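Local coordinates for KLLA0C04147p (PDB 5H2D), which binds ergosterol through its oxysterol-binding (ORD) domain and probably transfers sterols, at residues K255-N260 / E266-G271; L97-V102 / V226-H231. All coordinates share one frame; numbering follows the deposited sequence.

Both interactions belong to the sterol-binding ORD part of the protein, and their centres lie about 10 Å apart on the same side of the centre of the chain. Interaction 2 comes first along the chain and joins helix 95-108 to strand 219-230. Interaction 1 follows, pairing strands 253-259 and 265-272 as a hairpin; strand 236-241 lies between strands 219-230 and 253-259. The helix makes them neighbours: Leu-100 CD1 comes within 3.5 Å of Phe-269 CD2, and Leu-99 CD2 within 3.9 Å of Val-258 CG1. One helix thus packs on strands from both contacts, sharing a buried apolar layer on one flank of the lipid-binding domain.

Interaction 1: residues K255-N260 / E266-G271; sequences KGEVYN and EWIFGG
Gly-256 and Phe-269 face each other across a beta hairpin, strand 253-259 against strand 265-272, in the OSBP-family fold. Two backbone bonds join them, Gly-256 N to Phe-269 O (2.9 Å) and Phe-269 N to Gly-256 O (3.0 Å). With CG set between its own backbone N and carbonyl carbon (chi1 68°), the phenylalanine ring folds back across the strand pair. Gly-256 CA therefore sits over one ring face, 3.8 Å from the centroid, in a CH-pi contact. Replacing Phe-269 by an alanine would probably strip Gly-256 of its aromatic cover and open a gap toward Leu-100 of helix 95-108. On the sheet face carrying Phe-269, Val-258 and Trp-267 lie side by side and point the same way, CB to CB 4.0 Å, while the indole NE1 bonds to Thr-96 OG1. On the other, Glu-257 CG meets Ile-268 CG2 at 4.0 Å, and Glu-257 OE1 is hydrogen-bonded to His-240 NE2. A classic beta bulge sets Glu-266 and Trp-267 both opposite Val-258, whose O accepts a 2.8 Å bond from Glu-266 N and a weak one from Trp-267 N. Glu-266 OE1 forms a salt bridge with Lys-281 NZ, and Asn-260 OD1 accepts a hydrogen bond from Gly-264 N. Asn-260 ND2 meets the anti side of Glu-266 OE2 at 3.2 Å, 35° out of the carboxylate plane, with OE2 in the amide plane.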
ATOM      1  N   LYS A 255     -15.917   7.049   9.091  1.00 18.12           N
ATOM      2  CA  LYS A 255     -16.649   8.259   8.738  1.00 20.74           C
ATOM      3  C   LYS A 255     -15.641   9.359   8.463  1.00 20.60           C
ATOM      4  O   LYS A 255     -14.534   9.345   9.000  1.00 20.45           O
ATOM      5  CB  LYS A 255     -17.602   8.751   9.846  1.00 25.35           C
ATOM      6  CG  LYS A 255     -18.114   7.697  10.801  1.00 33.48           C
ATOM      7  CD  LYS A 255     -19.092   8.315  11.811  1.00 30.67           C
ATOM      8  CE  LYS A 255     -18.465   9.474  12.568  1.00 36.22           C
ATOM      9  NZ  LYS A 255     -17.394   9.028  13.508  1.00 41.16           N
ATOM     10  N   GLY A 256     -16.034  10.326   7.640  1.00 16.58           N
ATOM     11  CA  GLY A 256     -15.155  11.443   7.360  1.00 18.13           C
ATOM     12  C   GLY A 256     -15.942  12.686   7.017  1.00 19.05           C
ATOM     13  O   GLY A 256     -17.127  12.626   6.678  1.00 22.32           O
ATOM     14  N   GLU A 257     -15.254  13.824   7.110  1.00 19.70           N
ATOM     15  CA  GLU A 257     -15.816  15.129   6.790  1.00 17.58           C
ATOM     16  C   GLU A 257     -14.813  15.898   5.945  1.00 16.41           C
ATOM     17  O   GLU A 257     -13.626  15.927   6.283  1.00 18.37           O
ATOM     18  CB  GLU A 257     -16.144  15.916   8.068  1.00 21.72           C
ATOM     19  CG  GLU A 257     -17.019  15.166   9.064  1.00 21.69           C
ATOM     20  CD  GLU A 257     -16.239  14.189   9.940  1.00 26.00           C
ATOM     21  OE1 GLU A 257     -15.101  14.514  10.362  1.00 25.21           O
ATOM     22  OE2 GLU A 257     -16.767  13.086  10.205  1.00 25.23           O
ATOM     23  N   VAL A 258     -15.287  16.525   4.866  1.00 18.29           N
ATOM     24  CA  VAL A 258     -14.454  17.273   3.928  1.00 17.72           C
ATOM     25  C   VAL A 258     -14.775  18.755   4.068  1.00 21.51           C
ATOM     26  O   VAL A 258     -15.938  19.161   3.933  1.00 20.12           O
ATOM     27  CB  VAL A 258     -14.677  16.815   2.477  1.00 18.54           C
ATOM     28  CG1 VAL A 258     -13.745  17.558   1.537  1.00 18.87           C
ATOM     29  CG2 VAL A 258     -14.478  15.309   2.347  1.00 19.49           C
ATOM     30  N   TYR A 259     -13.744  19.563   4.299  1.00 20.03           N
ATOM     31  CA  TYR A 259     -13.901  20.996   4.507  1.00 22.33           C
ATOM     32  C   TYR A 259     -13.181  21.783   3.424  1.00 24.35           C
ATOM     33  O   TYR A 259     -12.107  21.383   2.958  1.00 21.79           O
ATOM     34  CB  TYR A 259     -13.355  21.408   5.869  1.00 21.41           C
ATOM     35  CG  TYR A 259     -14.019  20.720   7.033  1.00 25.43           C
ATOM     36  CD1 TYR A 259     -15.144  21.269   7.643  1.00 23.47           C
ATOM     37  CD2 TYR A 259     -13.512  19.525   7.539  1.00 24.84           C
ATOM     38  CE1 TYR A 259     -15.748  20.647   8.713  1.00 24.21           C
ATOM     39  CE2 TYR A 259     -14.108  18.895   8.613  1.00 23.72           C
ATOM     40  CZ  TYR A 259     -15.224  19.461   9.202  1.00 24.29           C
ATOM     41  OH  TYR A 259     -15.816  18.822  10.267  1.00 26.79           O
ATOM     42  N   ASN A 260     -13.765  22.919   3.038  1.00 23.25           N
ATOM     43  CA  ASN A 260     -13.038  23.875   2.219  1.00 26.19           C
ATOM     44  C   ASN A 260     -12.067  24.662   3.102  1.00 21.51           C
ATOM     45  O   ASN A 260     -11.998  24.476   4.317  1.00 23.14           O
ATOM     46  CB  ASN A 260     -14.007  24.780   1.451  1.00 28.37           C
ATOM     47  CG  ASN A 260     -14.861  25.656   2.360  1.00 24.93           C
ATOM     48  OD1 ASN A 260     -14.375  26.235   3.321  1.00 24.90           O
ATOM     49  ND2 ASN A 260     -16.145  25.755   2.039  1.00 27.36           N
ATOM     50  N   GLU A 266     -18.232  20.637   3.372  1.00 21.22           N
ATOM     51  CA  GLU A 266     -18.763  20.464   2.028  1.00 21.50           C
ATOM     52  C   GLU A 266     -19.305  19.075   1.765  1.00 20.54           C
ATOM     53  O   GLU A 266     -20.268  18.929   1.006  1.00 20.19           O
ATOM     54  CB  GLU A 266     -17.681  20.770   0.981  1.00 22.23           C
ATOM     55  CG  GLU A 266     -17.178  22.215   0.991  1.00 24.47           C
ATOM     56  CD  GLU A 266     -17.810  23.055  -0.106  1.00 27.75           C
ATOM     57  OE1 GLU A 266     -18.843  22.626  -0.674  1.00 26.99           O
ATOM     58  OE2 GLU A 266     -17.255  24.132  -0.423  1.00 29.79           O
ATOM     59  N   TRP A 267     -18.700  18.049   2.362  1.00 17.93           N
ATOM     60  CA  TRP A 267     -19.082  16.666   2.124  1.00 21.40           C
ATOM     61  C   TRP A 267     -18.867  15.874   3.404  1.00 19.77           C
ATOM     62  O   TRP A 267     -17.982  16.190   4.202  1.00 17.39           O
ATOM     63  CB  TRP A 267     -18.257  16.024   0.994  1.00 17.64           C
ATOM     64  CG  TRP A 267     -18.188  16.800  -0.286  1.00 17.27           C
ATOM     65  CD1 TRP A 267     -17.266  17.755  -0.620  1.00 20.20           C
ATOM     66  CD2 TRP A 267     -19.052  16.664  -1.418  1.00 18.08           C
ATOM     67  NE1 TRP A 267     -17.511  18.224  -1.887  1.00 20.62           N
ATOM     68  CE2 TRP A 267     -18.605  17.576  -2.399  1.00 20.27           C
ATOM     69  CE3 TRP A 267     -20.158  15.861  -1.698  1.00 17.80           C
ATOM     70  CZ2 TRP A 267     -19.230  17.709  -3.635  1.00 19.33           C
ATOM     71  CZ3 TRP A 267     -20.775  15.987  -2.928  1.00 21.17           C
ATOM     72  CH2 TRP A 267     -20.309  16.904  -3.884  1.00 21.64           C
ATOM     73  N   ILE A 268     -19.701  14.851   3.601  1.00 18.00           N
ATOM     74  CA  ILE A 268     -19.454  13.833   4.613  1.00 20.08           C
ATOM     75  C   ILE A 268     -19.528  12.484   3.915  1.00 17.99           C
ATOM     76  O   ILE A 268     -20.121  12.343   2.846  1.00 17.92           O
ATOM     77  CB  ILE A 268     -20.451  13.884   5.793  1.00 20.01           C
ATOM     78  CG1 ILE A 268     -21.893  13.829   5.275  1.00 22.62           C
ATOM     79  CG2 ILE A 268     -20.181  15.111   6.670  1.00 21.48           C
ATOM     80  CD1 ILE A 268     -22.947  13.807   6.372  1.00 29.08           C
ATOM     81  N   PHE A 269     -18.892  11.489   4.525  1.00 18.23           N
ATOM     82  CA  PHE A 269     -18.940  10.140   3.984  1.00 18.59           C
ATOM     83  C   PHE A 269     -18.813   9.157   5.133  1.00 19.29           C
ATOM     84  O   PHE A 269     -18.383   9.508   6.237  1.00 19.65           O
ATOM     85  CB  PHE A 269     -17.856   9.910   2.920  1.00 18.50           C
ATOM     86  CG  PHE A 269     -16.442   9.918   3.453  1.00 18.94           C
ATOM     87  CD1 PHE A 269     -15.869   8.761   3.964  1.00 17.79           C
ATOM     88  CD2 PHE A 269     -15.675  11.073   3.398  1.00 19.03           C
ATOM     89  CE1 PHE A 269     -14.561   8.767   4.438  1.00 19.47           C
ATOM     90  CE2 PHE A 269     -14.374  11.076   3.869  1.00 19.93           C
ATOM     91  CZ  PHE A 269     -13.821   9.925   4.383  1.00 19.77           C
ATOM     92  N   GLY A 270     -19.205   7.922   4.869  1.00 18.49           N
ATOM     93  CA  GLY A 270     -19.162   6.914   5.909  1.00 18.50           C
ATOM     94  C   GLY A 270     -19.594   5.572   5.371  1.00 17.61           C
ATOM     95  O   GLY A 270     -20.187   5.467   4.292  1.00 18.82           O
ATOM     96  N   GLY A 271     -19.277   4.544   6.146  1.00 17.22           N
ATOM     97  CA  GLY A 271     -19.628   3.188   5.789  1.00 17.66           C
ATOM     98  C   GLY A 271     -18.838   2.224   6.652  1.00 17.15           C
ATOM     99  O   GLY A 271     -18.411   2.560   7.751  1.00 19.72           O
TER

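Interaction 2: residues L97-V102 / V226-H231; sequences LRLLYV and VKIVNH
Ile-228 and Leu-99 supply most of this contact, meeting through one methyl each: Ile-228 CG2 lies 3.7 Å from Leu-99 CD1. The two side chains run antiparallel alongside one another, one coming off the strand and the other off the helix. Leu-99 holds CG anti to its backbone N (chi1 -180°), which carries the isobutyl group out toward the strand. In Ile-228 it is the CG2 branch that stands anti to the backbone N, and this methyl, rather than the longer CG1 arm, does the touching. One helical turn on, Val-102 brings CG1 to within 4.4 Å of the same Ile-228 CG2, a looser approach. That methyl is thus shared by two residues three apart on one side of the helix. Here helix 95-108 packs on strand 219-230 of the OSBP-family fold, whose antiparallel strands curl into an incomplete barrel around the sterol tunnel; the Ile-228 side chain is about 13 Å from the bound ergosterol. Tyr-201 and Cys-237, from the flanking strands, extend the apolar surroundings of Leu-99, and Ile-239 packs on Ile-228. No hydrogen bond passes directly between residues 97-102 and 226-231, but Glu-199 links their polar groups at the Asn-230 end: its OE1 forms a salt bridge with Arg-98 NE, and its OE2 accepts a hydrogen bond from Asn-230 ND2.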
ATOM      1  N   LEU A  97     -14.573  18.104  -3.923  1.00 19.75           N
ATOM      2  CA  LEU A  97     -15.022  16.803  -4.405  1.00 19.98           C
ATOM      3  C   LEU A  97     -13.844  15.940  -4.845  1.00 19.16           C
ATOM      4  O   LEU A  97     -13.859  14.720  -4.637  1.00 17.96           O
ATOM      5  CB  LEU A  97     -16.030  16.983  -5.546  1.00 20.29           C
ATOM      6  CG  LEU A  97     -16.646  15.737  -6.196  1.00 23.08           C
ATOM      7  CD1 LEU A  97     -17.365  14.872  -5.174  1.00 18.30           C
ATOM      8  CD2 LEU A  97     -17.599  16.114  -7.330  1.00 23.11           C
ATOM      9  N   ARG A  98     -12.809  16.545  -5.425  1.00 18.13           N
ATOM     10  CA  ARG A  98     -11.570  15.796  -5.614  1.00 18.28           C
ATOM     11  C   ARG A  98     -11.072  15.253  -4.281  1.00 19.67           C
ATOM     12  O   ARG A  98     -10.682  14.082  -4.184  1.00 17.19           O
ATOM     13  CB  ARG A  98     -10.506  16.672  -6.275  1.00 20.12           C
ATOM     14  CG  ARG A  98     -10.927  17.207  -7.633  1.00 18.52           C
ATOM     15  CD  ARG A  98      -9.736  17.572  -8.519  1.00 19.84           C
ATOM     16  NE  ARG A  98      -9.029  18.763  -8.048  1.00 22.03           N
ATOM     17  CZ  ARG A  98      -9.386  20.007  -8.362  1.00 24.06           C
ATOM     18  NH1 ARG A  98      -8.696  21.039  -7.894  1.00 22.22           N
ATOM     19  NH2 ARG A  98     -10.447  20.208  -9.131  1.00 26.53           N
ATOM     20  N   LEU A  99     -11.093  16.082  -3.236  1.00 16.69           N
ATOM     21  CA  LEU A  99     -10.624  15.636  -1.928  1.00 17.13           C
ATOM     22  C   LEU A  99     -11.489  14.504  -1.381  1.00 16.33           C
ATOM     23  O   LEU A  99     -10.974  13.566  -0.771  1.00 16.18           O
ATOM     24  CB  LEU A  99     -10.579  16.810  -0.949  1.00 18.37           C
ATOM     25  CG  LEU A  99     -10.096  16.501   0.466  1.00 16.48           C
ATOM     26  CD1 LEU A  99      -8.800  15.664   0.447  1.00 16.90           C
ATOM     27  CD2 LEU A  99      -9.897  17.759   1.301  1.00 20.65           C
ATOM     28  N   LEU A 100     -12.806  14.577  -1.575  1.00 16.45           N
ATOM     29  CA  LEU A 100     -13.669  13.489  -1.124  1.00 17.47           C
ATOM     30  C   LEU A 100     -13.218  12.156  -1.710  1.00 17.63           C
ATOM     31  O   LEU A 100     -13.116  11.143  -0.998  1.00 17.45           O
ATOM     32  CB  LEU A 100     -15.123  13.774  -1.508  1.00 18.53           C
ATOM     33  CG  LEU A 100     -16.132  12.650  -1.234  1.00 16.24           C
ATOM     34  CD1 LEU A 100     -16.280  12.403   0.270  1.00 16.85           C
ATOM     35  CD2 LEU A 100     -17.473  12.956  -1.880  1.00 16.26           C
ATOM     36  N   TYR A 101     -12.957  12.135  -3.015  1.00 16.99           N
ATOM     37  CA  TYR A 101     -12.570  10.885  -3.656  1.00 16.18           C
ATOM     38  C   TYR A 101     -11.144  10.478  -3.293  1.00 16.43           C
ATOM     39  O   TYR A 101     -10.872   9.280  -3.152  1.00 15.13           O
ATOM     40  CB  TYR A 101     -12.783  10.994  -5.167  1.00 16.76           C
ATOM     41  CG  TYR A 101     -14.227  10.713  -5.551  1.00 18.17           C
ATOM     42  CD1 TYR A 101     -15.251  11.563  -5.140  1.00 20.01           C
ATOM     43  CD2 TYR A 101     -14.564   9.604  -6.309  1.00 16.09           C
ATOM     44  CE1 TYR A 101     -16.568  11.302  -5.466  1.00 20.42           C
ATOM     45  CE2 TYR A 101     -15.878   9.334  -6.641  1.00 18.19           C
ATOM     46  CZ  TYR A 101     -16.877  10.197  -6.223  1.00 23.60           C
ATOM     47  OH  TYR A 101     -18.197   9.960  -6.547  1.00 22.26           O
ATOM     48  N   VAL A 102     -10.234  11.443  -3.112  1.00 16.26           N
ATOM     49  CA  VAL A 102      -8.911  11.121  -2.567  1.00 15.11           C
ATOM     50  C   VAL A 102      -9.057  10.452  -1.207  1.00 15.66           C
ATOM     51  O   VAL A 102      -8.427   9.418  -0.929  1.00 15.27           O
ATOM     52  CB  VAL A 102      -8.029  12.384  -2.482  1.00 15.58           C
ATOM     53  CG1 VAL A 102      -6.808  12.138  -1.588  1.00 15.44           C
ATOM     54  CG2 VAL A 102      -7.575  12.820  -3.867  1.00 15.03           C
ATOM     55  N   VAL A 226      -7.234  10.142  10.683  1.00 16.36           N
ATOM     56  CA  VAL A 226      -6.406  10.494   9.541  1.00 16.57           C
ATOM     57  C   VAL A 226      -6.797  11.895   9.097  1.00 17.35           C
ATOM     58  O   VAL A 226      -7.986  12.222   9.047  1.00 18.13           O
ATOM     59  CB  VAL A 226      -6.594   9.493   8.381  1.00 17.63           C
ATOM     60  CG1 VAL A 226      -5.883   9.997   7.125  1.00 16.75           C
ATOM     61  CG2 VAL A 226      -6.099   8.110   8.795  1.00 18.87           C
ATOM     62  N   LYS A 227      -5.805  12.721   8.776  1.00 17.44           N
ATOM     63  CA  LYS A 227      -6.060  14.051   8.243  1.00 15.93           C
ATOM     64  C   LYS A 227      -5.356  14.198   6.904  1.00 15.54           C
ATOM     65  O   LYS A 227      -4.150  13.959   6.804  1.00 17.75           O
ATOM     66  CB  LYS A 227      -5.595  15.146   9.211  1.00 17.75           C
ATOM     67  CG  LYS A 227      -5.815  16.549   8.679  1.00 23.63           C
ATOM     68  CD  LYS A 227      -5.554  17.611   9.739  1.00 26.43           C
ATOM     69  CE  LYS A 227      -5.705  19.006   9.146  1.00 28.21           C
ATOM     70  NZ  LYS A 227      -5.552  20.074  10.191  1.00 28.40           N
ATOM     71  N   ILE A 228      -6.116  14.568   5.878  1.00 14.30           N
ATOM     72  CA  ILE A 228      -5.583  14.814   4.545  1.00 15.29           C
ATOM     73  C   ILE A 228      -5.670  16.307   4.283  1.00 16.50           C
ATOM     74  O   ILE A 228      -6.730  16.917   4.481  1.00 17.65           O
ATOM     75  CB  ILE A 228      -6.360  14.031   3.476  1.00 16.69           C
ATOM     76  CG1 ILE A 228      -6.427  12.548   3.844  1.00 15.45           C
ATOM     77  CG2 ILE A 228      -5.753  14.263   2.103  1.00 15.21           C
ATOM     78  CD1 ILE A 228      -7.353  11.797   2.943  1.00 16.45           C
ATOM     79  N   VAL A 229      -4.570  16.895   3.826  1.00 17.81           N
ATOM     80  CA  VAL A 229      -4.548  18.321   3.521  1.00 19.13           C
ATOM     81  C   VAL A 229      -4.161  18.517   2.064  1.00 19.31           C
ATOM     82  O   VAL A 229      -3.246  17.860   1.551  1.00 18.63           O
ATOM     83  CB  VAL A 229      -3.601  19.091   4.465  1.00 19.93           C
ATOM     84  CG1 VAL A 229      -4.104  18.985   5.894  1.00 18.59           C
ATOM     85  CG2 VAL A 229      -2.194  18.565   4.384  1.00 21.39           C
ATOM     86  N   ASN A 230      -4.881  19.412   1.388  1.00 16.79           N
ATOM     87  CA  ASN A 230      -4.513  19.844   0.047  1.00 19.14           C
ATOM     88  C   ASN A 230      -3.637  21.077   0.202  1.00 22.16           C
ATOM     89  O   ASN A 230      -4.124  22.141   0.596  1.00 22.95           O
ATOM     90  CB  ASN A 230      -5.747  20.144  -0.795  1.00 21.33           C
ATOM     91  CG  ASN A 230      -5.399  20.586  -2.204  1.00 18.39           C
ATOM     92  OD1 ASN A 230      -4.397  21.273  -2.425  1.00 21.35           O
ATOM     93  ND2 ASN A 230      -6.213  20.184  -3.166  1.00 19.15           N
ATOM     94  N   HIS A 231      -2.343  20.934  -0.086  1.00 18.35           N
ATOM     95  CA  HIS A 231      -1.415  22.024   0.179  1.00 21.02           C
ATOM     96  C   HIS A 231      -1.616  23.201  -0.757  1.00 22.45           C
ATOM     97  O   HIS A 231      -1.081  24.283  -0.491  1.00 29.76           O
ATOM     98  CB  HIS A 231       0.022  21.527   0.084  1.00 23.43           C
ATOM     99  CG  HIS A 231       0.392  20.576   1.176  1.00 20.65           C
ATOM    100  ND1 HIS A 231       1.019  20.976   2.337  1.00 23.11           N
ATOM    101  CD2 HIS A 231       0.204  19.240   1.290  1.00 19.87           C
ATOM    102  CE1 HIS A 231       1.212  19.924   3.115  1.00 24.25           C
ATOM    103  NE2 HIS A 231       0.727  18.859   2.501  1.00 19.79           N
TER